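Local coordinates for protein oxidoreductase (PDB 3E18) that binds NAD and probably acts as an NAD-dependent oxidoreductase of the Gfo/Idh/MocA family, with a substrate that is not known, at residues Glu95-Met100 with Met173-Gly178; Ser151-Ala156 with Val179-Gln184. All coordinates share one frame; numbering follows the deposited sequence. Where two conformers were deposited one is given.

Contact 1. Residues Glu95-Met100 with Met173-Gly178; sequences EKPVTM and MVLDWG. With NAD (nicotinamide-adenine-dinucleotide), chain E; GOL (glycerol), chain G.
D176 OD1 is gripped by three groups: K96 NZ forms a salt bridge to it at 3.2 Å, and a glycerol, probably from the crystallisation liquor, donates from O3 at 2.8 Å and from O2. The lysine, modelled in two conformers of which this is one, meets the oxygen on its anti side, 20° out of the carboxylate plane. A long, jointed side chain suits this place: in this conformer K96 is bent at three successive torsions, with CE 3.2 Å from D176 O and NZ bonded to glycerol O2 and weakly to NAD O2D. Aspartate offers a short carboxylate to that ammonium group. K96 O accepts a 2.6 Å bond from O2D of the nicotinamide ribose of NAD. E95, K96 and P97 form the family's E-K-P motif. E95 OE1 accepts from NAD N7N at 2.9 Å and also from K96 N, while OE2 is held by H20 and H122. P97, preceded by a cis peptide, turns a compact apolar ring toward the helix, where CD lies 3.3 Å from L175 O and CG reaches L175 CD2. The cofactor-binding loop between strand 91-95 and helix 102-115 thus meets the start of helix 173-188, and V98 packs on helix 325-344.

Contact 2. Residues Ser151-Ala156 with Val179-Gln184; sequences SRVHGA and VHLLDQ. With NAD (nicotinamide-adenine-dinucleotide), chain E.
L181 reaches from helix 179-184 to S151 and V153 on strand 151-154, a helix-on-sheet packing within the alpha/beta C-terminal domain of the Gfo/Idh/MocA fold. The two short axes run nearly antiparallel, at 164°, and approach to 9.6 Å, close enough for one layer of side chains to fill the gap. From L181 CB, which points at the strand, CG follows anti to the carbonyl carbon (chi1 -57°), and from this fork both methyls reach V153 CG2. L181 CD1 lies 4.0 Å from V153 CG2. CD2 meets the same valine methyl at 3.9 Å and passes 3.8 Å from S151 OG, so it has an apolar neighbour and a polar one, roughly at right angles to each other. Leucine suits the place because its two branches span a surface to which I226 and V228 of strand 223-229 also contribute. Valine, compact and branched at CB, fits the extended strand while presenting a methyl to the helix. On the far side of the strand, R152 CB points away from the helix, and its side chain packs on L236 of the second subunit. One turn before Q184, H180 directs its ring edge to the nicotinamide carboxamide, with C7N near the ring plane, so the helix also lines the NAD pocket. Serine is short enough to leave room for a water between strand and helix, yet its hydroxyl binds both that water and R238. Q184 NE2 binds R125 O, which is consistent with OE1 facing the same solvent molecule. The water accepts from S151 OG at 2.8 Å and donates to L181 O at 2.7 Å and to Q184 OE1 at 3.0 Å.

At 95-100 the chain comes off strand 91-95, runs through helix 102-115, adds the last strand of the Rossmann sheet, 119-122, and crosses by helix 129-140 to the mixed sheet, where it lays down 151-156. At 173-178 contact 1 closes a loop of 72 residues. Contact 2 closes a shorter one of 22 residues, as 179-184 comes back to the strand. Their segments alternate along the chain, so the two closures cross instead of nesting. Helix 173-188 serves both, with W177 and H180 reaching across to the other contact's partners: W177 CE3 touches V153 CG2, and H180 packs on K96 in the conformer described. Together they tie the NAD-binding domain to the C-terminal sheet.

Contact 1. Residues Glu95-Met100 with Met173-Gly178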
ATOM      1  N   GLU A  95     -30.208  -6.058   1.716  1.00 24.72           N
ATOM      2  CA  GLU A  95     -29.080  -5.204   1.393  1.00 28.15           C
ATOM      3  C   GLU A  95     -27.823  -5.448   2.235  1.00 33.18           C
ATOM      4  O   GLU A  95     -27.904  -5.890   3.378  1.00 33.79           O
ATOM      5  CB  GLU A  95     -29.483  -3.740   1.493  1.00 31.59           C
ATOM      6  CG  GLU A  95     -29.960  -3.167   0.173  1.00 25.94           C
ATOM      7  CD  GLU A  95     -28.895  -3.221  -0.939  1.00 32.97           C
ATOM      8  OE1 GLU A  95     -27.714  -3.555  -0.686  1.00 36.69           O
ATOM      9  OE2 GLU A  95     -29.254  -2.942  -2.092  1.00 34.90           O
ATOM     10  N   LYS A  96     -26.670  -5.178   1.618  1.00 32.01           N
ATOM     11  CA  LYS A  96     -25.356  -5.209   2.270  0.50 31.58           C
ATOM     12  C   LYS A  96     -25.226  -4.085   3.304  1.00 32.47           C
ATOM     13  O   LYS A  96     -25.871  -3.036   3.157  1.00 31.72           O
ATOM     14  CB  LYS A  96     -24.244  -5.082   1.207  0.50 32.40           C
ATOM     15  CG  LYS A  96     -24.258  -3.768   0.395  0.50 36.23           C
ATOM     16  CD  LYS A  96     -23.061  -2.854   0.715  0.50 36.10           C
ATOM     17  CE  LYS A  96     -23.326  -1.751   1.734  0.50 37.60           C
ATOM     18  NZ  LYS A  96     -23.698  -0.434   1.144  0.50 27.53           N
ATOM     19  N   PRO A  97     -24.437  -4.290   4.383  1.00 28.31           N
ATOM     20  CA  PRO A  97     -23.910  -5.538   4.936  1.00 30.65           C
ATOM     21  C   PRO A  97     -25.150  -6.211   5.523  1.00 32.65           C
ATOM     22  O   PRO A  97     -26.037  -5.511   6.030  1.00 33.26           O
ATOM     23  CB  PRO A  97     -22.948  -5.066   6.035  1.00 31.91           C
ATOM     24  CG  PRO A  97     -23.407  -3.725   6.416  1.00 29.31           C
ATOM     25  CD  PRO A  97     -24.009  -3.118   5.170  1.00 31.17           C
ATOM     26  N   VAL A  98     -25.278  -7.527   5.383  1.00 31.87           N
ATOM     27  CA  VAL A  98     -26.555  -8.123   5.739  1.00 27.94           C
ATOM     28  C   VAL A  98     -26.830  -7.983   7.219  1.00 33.82           C
ATOM     29  O   VAL A  98     -27.943  -7.654   7.605  1.00 30.95           O
ATOM     30  CB  VAL A  98     -26.728  -9.574   5.281  1.00 31.05           C
ATOM     31  CG1 VAL A  98     -26.896  -9.593   3.787  1.00 28.12           C
ATOM     32  CG2 VAL A  98     -25.570 -10.454   5.740  1.00 32.50           C
ATOM     33  N   THR A  99     -25.800  -8.202   8.035  1.00 29.09           N
ATOM     34  CA  THR A  99     -25.894  -8.037   9.474  1.00 27.36           C
ATOM     35  C   THR A  99     -24.612  -7.398   9.987  1.00 29.64           C
ATOM     36  O   THR A  99     -23.606  -7.313   9.266  1.00 30.72           O
ATOM     37  CB  THR A  99     -26.082  -9.363  10.193  1.00 26.30           C
ATOM     38  OG1 THR A  99     -25.032 -10.267   9.813  1.00 31.18           O
ATOM     39  CG2 THR A  99     -27.445  -9.976   9.896  1.00 29.78           C
ATOM     40  N   MET A 100     -24.646  -6.954  11.235  1.00 30.53           N
ATOM     41  CA  MET A 100     -23.492  -6.304  11.838  1.00 33.71           C
ATOM     42  C   MET A 100     -22.532  -7.293  12.515  1.00 35.30           C
ATOM     43  O   MET A 100     -21.410  -6.931  12.864  1.00 35.35           O
ATOM     44  CB  MET A 100     -23.943  -5.179  12.768  1.00 37.40           C
ATOM     45  CG  MET A 100     -24.513  -3.987  11.983  1.00 35.34           C
ATOM     46  SD  MET A 100     -25.433  -2.803  12.965  1.00 33.25           S
ATOM     47  CE  MET A 100     -26.056  -3.815  14.306  1.00 49.52           C
ATOM     48  N   MET A 173     -17.125   3.390   6.756  1.00 30.14           N
ATOM     49  CA  MET A 173     -16.741   2.921   5.424  1.00 25.72           C
ATOM     50  C   MET A 173     -16.409   1.431   5.300  1.00 28.88           C
ATOM     51  O   MET A 173     -16.577   0.858   4.216  1.00 30.28           O
ATOM     52  CB  MET A 173     -15.624   3.790   4.825  1.00 24.47           C
ATOM     53  CG  MET A 173     -16.090   5.159   4.310  1.00 28.54           C
ATOM     54  SD  MET A 173     -17.431   5.162   3.057  1.00 33.39           S
ATOM     55  CE  MET A 173     -18.707   5.884   4.045  1.00 28.03           C
ATOM     56  N   VAL A 174     -15.922   0.809   6.374  1.00 25.15           N
ATOM     57  CA  VAL A 174     -15.706  -0.648   6.350  1.00 26.15           C
ATOM     58  C   VAL A 174     -17.043  -1.341   6.014  1.00 28.55           C
ATOM     59  O   VAL A 174     -17.129  -2.186   5.126  1.00 26.18           O
ATOM     60  CB  VAL A 174     -15.142  -1.172   7.685  1.00 29.45           C
ATOM     61  CG1 VAL A 174     -15.047  -2.691   7.675  1.00 21.34           C
ATOM     62  CG2 VAL A 174     -13.756  -0.580   7.974  1.00 26.13           C
ATOM     63  N   LEU A 175     -18.096  -0.926   6.705  1.00 31.15           N
ATOM     64  CA  LEU A 175     -19.418  -1.518   6.542  1.00 30.89           C
ATOM     65  C   LEU A 175     -20.151  -1.048   5.274  1.00 34.53           C
ATOM     66  O   LEU A 175     -21.057  -1.710   4.788  1.00 38.73           O
ATOM     67  CB  LEU A 175     -20.242  -1.272   7.817  1.00 25.06           C
ATOM     68  CG  LEU A 175     -19.769  -2.116   9.006  1.00 25.56           C
ATOM     69  CD1 LEU A 175     -20.483  -1.714  10.298  1.00 31.77           C
ATOM     70  CD2 LEU A 175     -19.988  -3.581   8.719  1.00 29.35           C
ATOM     71  N   ASP A 176     -19.735   0.086   4.730  1.00 32.34           N
ATOM     72  CA  ASP A 176     -20.388   0.648   3.557  1.00 32.22           C
ATOM     73  C   ASP A 176     -19.720   0.150   2.271  1.00 31.29           C
ATOM     74  O   ASP A 176     -20.295  -0.642   1.537  1.00 40.31           O
ATOM     75  CB  ASP A 176     -20.350   2.170   3.643  1.00 31.62           C
ATOM     76  CG  ASP A 176     -21.216   2.848   2.603  1.00 43.33           C
ATOM     77  OD1 ASP A 176     -21.849   2.159   1.774  1.00 54.12           O
ATOM     78  OD2 ASP A 176     -21.260   4.093   2.612  1.00 48.67           O
ATOM     79  N   TRP A 177     -18.505   0.607   2.004  1.00 29.81           N
ATOM     80  CA  TRP A 177     -17.805   0.219   0.791  1.00 27.15           C
ATOM     81  C   TRP A 177     -16.956  -1.028   1.001  1.00 28.54           C
ATOM     82  O   TRP A 177     -16.782  -1.837   0.090  1.00 27.89           O
ATOM     83  CB  TRP A 177     -16.933   1.368   0.312  1.00 30.85           C
ATOM     84  CG  TRP A 177     -17.543   2.158  -0.781  1.00 33.58           C
ATOM     85  CD1 TRP A 177     -18.073   3.417  -0.690  1.00 39.76           C
ATOM     86  CD2 TRP A 177     -17.700   1.753  -2.147  1.00 32.83           C
ATOM     87  NE1 TRP A 177     -18.548   3.821  -1.916  1.00 39.94           N
ATOM     88  CE2 TRP A 177     -18.329   2.820  -2.829  1.00 39.21           C
ATOM     89  CE3 TRP A 177     -17.359   0.596  -2.865  1.00 30.11           C
ATOM     90  CZ2 TRP A 177     -18.630   2.762  -4.192  1.00 37.80           C
ATOM     91  CZ3 TRP A 177     -17.651   0.547  -4.226  1.00 31.11           C
ATOM     92  CH2 TRP A 177     -18.285   1.621  -4.868  1.00 35.79           C
ATOM     93  N   GLY A 178     -16.421  -1.176   2.200  1.00 26.34           N
ATOM     94  CA  GLY A 178     -15.542  -2.307   2.503  1.00 27.60           C
ATOM     95  C   GLY A 178     -16.175  -3.638   2.196  1.00 26.31           C
ATOM     96  O   GLY A 178     -15.535  -4.501   1.603  1.00 31.24           O
TER
HETATM   97  PA  NAD E 360     -31.787   5.530   3.577  1.00 38.54           P
HETATM   98  O1A NAD E 360     -31.726   6.377   2.365  1.00 43.57           O
HETATM   99  O2A NAD E 360     -31.594   6.266   4.839  1.00 41.27           O
HETATM  100  O5B NAD E 360     -33.170   4.714   3.606  1.00 42.35           O
HETATM  101  C5B NAD E 360     -33.508   3.778   4.605  1.00 43.64           C
HETATM  102  C4B NAD E 360     -35.030   3.758   4.705  1.00 38.53           C
HETATM  103  O4B NAD E 360     -35.465   2.749   5.598  1.00 40.14           O
HETATM  104  C3B NAD E 360     -35.561   5.087   5.238  1.00 43.75           C
HETATM  105  O3B NAD E 360     -36.543   5.574   4.354  1.00 36.76           O
HETATM  106  C2B NAD E 360     -36.166   4.727   6.579  1.00 43.33           C
HETATM  107  O2B NAD E 360     -37.295   5.509   6.897  1.00 42.25           O
HETATM  108  C1B NAD E 360     -36.510   3.260   6.399  1.00 41.81           C
HETATM  109  N9A NAD E 360     -36.578   2.512   7.664  1.00 43.32           N
HETATM  110  C8A NAD E 360     -35.791   2.672   8.779  1.00 40.11           C
HETATM  111  N7A NAD E 360     -36.180   1.770   9.712  1.00 42.23           N
HETATM  112  C5A NAD E 360     -37.205   1.046   9.204  1.00 46.39           C
HETATM  113  C6A NAD E 360     -37.976   0.014   9.728  1.00 43.49           C
HETATM  114  N6A NAD E 360     -37.625  -0.542  10.886  1.00 39.35           N
HETATM  115  N1A NAD E 360     -38.983  -0.543   8.953  1.00 39.31           N
HETATM  116  C2A NAD E 360     -39.228  -0.080   7.676  1.00 39.51           C
HETATM  117  N3A NAD E 360     -38.460   0.946   7.165  1.00 44.80           N
HETATM  118  C4A NAD E 360     -37.467   1.501   7.916  1.00 44.44           C
HETATM  119  O3  NAD E 360     -30.673   4.360   3.454  1.00 30.37           O
HETATM  120  PN  NAD E 360     -30.083   3.801   2.082  1.00 33.66           P
HETATM  121  O1N NAD E 360     -28.887   4.594   1.693  1.00 36.74           O
HETATM  122  O2N NAD E 360     -31.168   3.555   1.105  1.00 33.42           O
HETATM  123  O5D NAD E 360     -29.499   2.351   2.563  1.00 29.86           O
HETATM  124  C5D NAD E 360     -30.315   1.339   3.112  1.00 29.54           C
HETATM  125  C4D NAD E 360     -29.588  -0.021   3.017  1.00 29.44           C
HETATM  126  O4D NAD E 360     -29.130  -0.231   1.693  1.00 35.70           O
HETATM  127  C3D NAD E 360     -28.352  -0.104   3.895  1.00 30.00           C
HETATM  128  O3D NAD E 360     -28.194  -1.438   4.356  1.00 28.42           O
HETATM  129  C2D NAD E 360     -27.194   0.204   2.968  1.00 33.81           C
HETATM  130  O2D NAD E 360     -26.036  -0.481   3.388  1.00 37.40           O
HETATM  131  C1D NAD E 360     -27.710  -0.347   1.646  1.00 37.48           C
HETATM  132  N1N NAD E 360     -27.147   0.282   0.421  1.00 38.11           N
HETATM  133  C2N NAD E 360     -26.563  -0.557  -0.485  1.00 40.47           C
HETATM  134  C3N NAD E 360     -26.009  -0.087  -1.671  1.00 42.63           C
HETATM  135  C7N NAD E 360     -25.599  -1.080  -2.715  1.00 36.73           C
HETATM  136  O7N NAD E 360     -24.856  -0.638  -3.819  1.00 44.48           O
HETATM  137  N7N NAD E 360     -25.951  -2.363  -2.597  1.00 33.66           N
HETATM  138  C4N NAD E 360     -26.082   1.283  -1.962  1.00 36.56           C
HETATM  139  C5N NAD E 360     -26.693   2.141  -1.044  1.00 34.24           C
HETATM  140  C6N NAD E 360     -27.232   1.627   0.142  1.00 38.87           C
HETATM  141  C1  GOL G 362     -22.317   2.323  -3.222  1.00 53.74           C
HETATM  142  O1  GOL G 362     -22.639   1.012  -3.644  1.00 47.81           O
HETATM  143  C2  GOL G 362     -22.297   2.449  -1.696  1.00 58.45           C
HETATM  144  O2  GOL G 362     -22.648   1.230  -1.061  1.00 46.04           O
HETATM  145  C3  GOL G 362     -23.253   3.580  -1.308  1.00 63.75           C
HETATM  146  O3  GOL G 362     -23.390   3.713   0.093  1.00 65.37           O

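Contact 2. Residues Ser151-Ala156 with Val179-Gln184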
ATOM      1  N   SER A 151      -7.164  -2.985  -4.459  1.00 21.11           N
ATOM      2  CA  SER A 151      -8.496  -2.530  -4.829  1.00 23.13           C
ATOM      3  C   SER A 151      -8.814  -1.314  -3.979  1.00 21.20           C
ATOM      4  O   SER A 151      -8.829  -1.400  -2.748  1.00 23.81           O
ATOM      5  CB  SER A 151      -9.482  -3.679  -4.590  1.00 22.83           C
ATOM      6  OG  SER A 151     -10.828  -3.297  -4.819  1.00 28.63           O
ATOM      7  N   ARG A 152      -9.059  -0.166  -4.615  1.00 23.30           N
ATOM      8  CA  ARG A 152      -9.167   1.093  -3.887  1.00 24.27           C
ATOM      9  C   ARG A 152     -10.381   1.872  -4.353  1.00 26.42           C
ATOM     10  O   ARG A 152     -10.604   2.010  -5.538  1.00 24.11           O
ATOM     11  CB  ARG A 152      -7.934   1.989  -4.143  1.00 22.58           C
ATOM     12  CG  ARG A 152      -6.623   1.520  -3.515  1.00 25.92           C
ATOM     13  CD  ARG A 152      -5.472   2.483  -3.846  1.00 20.02           C
ATOM     14  NE  ARG A 152      -4.216   2.089  -3.183  1.00 31.03           N
ATOM     15  CZ  ARG A 152      -3.291   1.282  -3.700  1.00 28.51           C
ATOM     16  NH1 ARG A 152      -2.196   0.991  -3.005  1.00 30.95           N
ATOM     17  NH2 ARG A 152      -3.454   0.746  -4.901  1.00 27.90           N
ATOM     18  N   VAL A 153     -11.163   2.378  -3.414  1.00 23.82           N
ATOM     19  CA  VAL A 153     -12.183   3.363  -3.761  1.00 27.71           C
ATOM     20  C   VAL A 153     -11.869   4.645  -3.010  1.00 24.08           C
ATOM     21  O   VAL A 153     -12.028   4.719  -1.792  1.00 28.55           O
ATOM     22  CB  VAL A 153     -13.625   2.848  -3.473  1.00 28.07           C
ATOM     23  CG1 VAL A 153     -14.647   3.947  -3.760  1.00 26.35           C
ATOM     24  CG2 VAL A 153     -13.938   1.618  -4.328  1.00 27.31           C
ATOM     25  N   HIS A 154     -11.435   5.663  -3.744  1.00 28.61           N
ATOM     26  CA  HIS A 154     -11.032   6.933  -3.162  1.00 27.09           C
ATOM     27  C   HIS A 154     -11.976   8.035  -3.617  1.00 30.37           C
ATOM     28  O   HIS A 154     -12.490   8.001  -4.733  1.00 31.34           O
ATOM     29  CB  HIS A 154      -9.623   7.300  -3.638  1.00 25.54           C
ATOM     30  CG  HIS A 154      -8.519   6.558  -2.941  1.00 30.30           C
ATOM     31  ND1 HIS A 154      -7.189   6.785  -3.226  1.00 25.91           N
ATOM     32  CD2 HIS A 154      -8.539   5.625  -1.959  1.00 26.10           C
ATOM     33  CE1 HIS A 154      -6.438   6.006  -2.467  1.00 28.74           C
ATOM     34  NE2 HIS A 154      -7.230   5.295  -1.686  1.00 31.42           N
ATOM     35  N   GLY A 155     -12.169   9.028  -2.765  1.00 31.77           N
ATOM     36  CA  GLY A 155     -12.969  10.202  -3.134  1.00 26.82           C
ATOM     37  C   GLY A 155     -12.793  11.258  -2.078  1.00 31.68           C
ATOM     38  O   GLY A 155     -12.120  11.019  -1.089  1.00 30.79           O
ATOM     39  N   ALA A 156     -13.367  12.443  -2.279  1.00 30.86           N
ATOM     40  CA  ALA A 156     -13.305  13.458  -1.241  1.00 31.08           C
ATOM     41  C   ALA A 156     -14.682  14.055  -0.957  1.00 35.63           C
ATOM     42  O   ALA A 156     -14.868  15.267  -1.005  1.00 39.50           O
ATOM     43  CB  ALA A 156     -12.295  14.539  -1.599  1.00 31.59           C
ATOM     44  N   VAL A 179     -17.440  -3.810   2.584  1.00 26.53           N
ATOM     45  CA  VAL A 179     -18.149  -5.054   2.318  1.00 27.10           C
ATOM     46  C   VAL A 179     -18.199  -5.377   0.814  1.00 23.77           C
ATOM     47  O   VAL A 179     -17.982  -6.510   0.446  1.00 24.61           O
ATOM     48  CB  VAL A 179     -19.561  -5.093   3.000  1.00 30.21           C
ATOM     49  CG1 VAL A 179     -20.386  -3.943   2.562  1.00 34.19           C
ATOM     50  CG2 VAL A 179     -20.294  -6.394   2.722  1.00 31.67           C
ATOM     51  N   HIS A 180     -18.443  -4.388  -0.047  1.00 20.27           N
ATOM     52  CA  HIS A 180     -18.383  -4.618  -1.506  1.00 21.28           C
ATOM     53  C   HIS A 180     -17.011  -5.095  -1.966  1.00 24.03           C
ATOM     54  O   HIS A 180     -16.908  -6.051  -2.739  1.00 26.76           O
ATOM     55  CB  HIS A 180     -18.643  -3.328  -2.265  1.00 23.38           C
ATOM     56  CG  HIS A 180     -20.071  -2.920  -2.302  1.00 27.89           C
ATOM     57  ND1 HIS A 180     -21.091  -3.797  -2.603  1.00 25.57           N
ATOM     58  CD2 HIS A 180     -20.648  -1.705  -2.135  1.00 30.80           C
ATOM     59  CE1 HIS A 180     -22.236  -3.141  -2.604  1.00 34.28           C
ATOM     60  NE2 HIS A 180     -21.995  -1.871  -2.325  1.00 30.00           N
ATOM     61  N   LEU A 181     -15.959  -4.422  -1.500  1.00 22.39           N
ATOM     62  CA  LEU A 181     -14.611  -4.706  -2.001  1.00 21.06           C
ATOM     63  C   LEU A 181     -14.098  -6.022  -1.464  1.00 21.30           C
ATOM     64  O   LEU A 181     -13.410  -6.763  -2.167  1.00 23.08           O
ATOM     65  CB  LEU A 181     -13.648  -3.587  -1.636  1.00 18.46           C
ATOM     66  CG  LEU A 181     -14.043  -2.194  -2.129  1.00 24.81           C
ATOM     67  CD1 LEU A 181     -12.931  -1.250  -1.790  1.00 25.39           C
ATOM     68  CD2 LEU A 181     -14.250  -2.232  -3.628  1.00 23.15           C
ATOM     69  N   LEU A 182     -14.449  -6.323  -0.221  1.00 24.78           N
ATOM     70  CA  LEU A 182     -13.984  -7.564   0.408  1.00 24.79           C
ATOM     71  C   LEU A 182     -14.729  -8.770  -0.149  1.00 24.07           C
ATOM     72  O   LEU A 182     -14.181  -9.896  -0.230  1.00 28.37           O
ATOM     73  CB  LEU A 182     -14.185  -7.493   1.918  1.00 25.59           C
ATOM     74  CG  LEU A 182     -13.355  -6.450   2.679  1.00 23.45           C
ATOM     75  CD1 LEU A 182     -13.908  -6.292   4.062  1.00 23.79           C
ATOM     76  CD2 LEU A 182     -11.857  -6.753   2.706  1.00 27.21           C
ATOM     77  N   ASP A 183     -15.995  -8.538  -0.486  1.00 23.04           N
ATOM     78  CA  ASP A 183     -16.834  -9.569  -1.102  1.00 25.89           C
ATOM     79  C   ASP A 183     -16.350  -9.924  -2.512  1.00 24.09           C
ATOM     80  O   ASP A 183     -16.220 -11.113  -2.840  1.00 26.17           O
ATOM     81  CB  ASP A 183     -18.305  -9.158  -1.108  1.00 25.51           C
ATOM     82  CG  ASP A 183     -19.172 -10.170  -1.805  1.00 33.53           C
ATOM     83  OD1 ASP A 183     -19.360 -11.289  -1.264  1.00 30.89           O
ATOM     84  OD2 ASP A 183     -19.616  -9.851  -2.921  1.00 27.87           O
ATOM     85  N   GLN A 184     -16.059  -8.898  -3.319  1.00 27.37           N
ATOM     86  CA  GLN A 184     -15.350  -9.075  -4.607  1.00 22.61           C
ATOM     87  C   GLN A 184     -14.113  -9.943  -4.448  1.00 21.61           C
ATOM     88  O   GLN A 184     -13.938 -10.935  -5.155  1.00 24.12           O
ATOM     89  CB  GLN A 184     -14.932  -7.725  -5.176  1.00 21.91           C
ATOM     90  CG  GLN A 184     -16.065  -6.996  -5.925  1.00 20.15           C
ATOM     91  CD  GLN A 184     -15.665  -5.607  -6.412  1.00 26.78           C
ATOM     92  OE1 GLN A 184     -14.584  -5.099  -6.112  1.00 28.42           O
ATOM     93  NE2 GLN A 184     -16.543  -4.994  -7.184  1.00 24.05           N
TER
HETATM   94  PA  NAD E 360     -31.787   5.530   3.577  1.00 38.54           P
HETATM   95  O1A NAD E 360     -31.726   6.377   2.365  1.00 43.57           O
HETATM   96  O2A NAD E 360     -31.594   6.266   4.839  1.00 41.27           O
HETATM   97  O5B NAD E 360     -33.170   4.714   3.606  1.00 42.35           O
HETATM   98  C5B NAD E 360     -33.508   3.778   4.605  1.00 43.64           C
HETATM   99  C4B NAD E 360     -35.030   3.758   4.705  1.00 38.53           C
HETATM  100  O4B NAD E 360     -35.465   2.749   5.598  1.00 40.14           O
HETATM  101  C3B NAD E 360     -35.561   5.087   5.238  1.00 43.75           C
HETATM  102  O3B NAD E 360     -36.543   5.574   4.354  1.00 36.76           O
HETATM  103  C2B NAD E 360     -36.166   4.727   6.579  1.00 43.33           C
HETATM  104  O2B NAD E 360     -37.295   5.509   6.897  1.00 42.25           O
HETATM  105  C1B NAD E 360     -36.510   3.260   6.399  1.00 41.81           C
HETATM  106  N9A NAD E 360     -36.578   2.512   7.664  1.00 43.32           N
HETATM  107  C8A NAD E 360     -35.791   2.672   8.779  1.00 40.11           C
HETATM  108  N7A NAD E 360     -36.180   1.770   9.712  1.00 42.23           N
HETATM  109  C5A NAD E 360     -37.205   1.046   9.204  1.00 46.39           C
HETATM  110  C6A NAD E 360     -37.976   0.014   9.728  1.00 43.49           C
HETATM  111  N6A NAD E 360     -37.625  -0.542  10.886  1.00 39.35           N
HETATM  112  N1A NAD E 360     -38.983  -0.543   8.953  1.00 39.31           N
HETATM  113  C2A NAD E 360     -39.228  -0.080   7.676  1.00 39.51           C
HETATM  114  N3A NAD E 360     -38.460   0.946   7.165  1.00 44.80           N
HETATM  115  C4A NAD E 360     -37.467   1.501   7.916  1.00 44.44           C
HETATM  116  O3  NAD E 360     -30.673   4.360   3.454  1.00 30.37           O
HETATM  117  PN  NAD E 360     -30.083   3.801   2.082  1.00 33.66           P
HETATM  118  O1N NAD E 360     -28.887   4.594   1.693  1.00 36.74           O
HETATM  119  O2N NAD E 360     -31.168   3.555   1.105  1.00 33.42           O
HETATM  120  O5D NAD E 360     -29.499   2.351   2.563  1.00 29.86           O
HETATM  121  C5D NAD E 360     -30.315   1.339   3.112  1.00 29.54           C
HETATM  122  C4D NAD E 360     -29.588  -0.021   3.017  1.00 29.44           C
HETATM  123  O4D NAD E 360     -29.130  -0.231   1.693  1.00 35.70           O
HETATM  124  C3D NAD E 360     -28.352  -0.104   3.895  1.00 30.00           C
HETATM  125  O3D NAD E 360     -28.194  -1.438   4.356  1.00 28.42           O
HETATM  126  C2D NAD E 360     -27.194   0.204   2.968  1.00 33.81           C
HETATM  127  O2D NAD E 360     -26.036  -0.481   3.388  1.00 37.40           O
HETATM  128  C1D NAD E 360     -27.710  -0.347   1.646  1.00 37.48           C
HETATM  129  N1N NAD E 360     -27.147   0.282   0.421  1.00 38.11           N
HETATM  130  C2N NAD E 360     -26.563  -0.557  -0.485  1.00 40.47           C
HETATM  131  C3N NAD E 360     -26.009  -0.087  -1.671  1.00 42.63           C
HETATM  132  C7N NAD E 360     -25.599  -1.080  -2.715  1.00 36.73           C
HETATM  133  O7N NAD E 360     -24.856  -0.638  -3.819  1.00 44.48           O
HETATM  134  N7N NAD E 360     -25.951  -2.363  -2.597  1.00 33.66           N
HETATM  135  C4N NAD E 360     -26.082   1.283  -1.962  1.00 36.56           C
HETATM  136  C5N NAD E 360     -26.693   2.141  -1.044  1.00 34.24           C
HETATM  137  C6N NAD E 360     -27.232   1.627   0.142  1.00 38.87           C
HETATM  138  O   HOH W   1     -12.232  -5.704  -4.413  1.00 27.92           O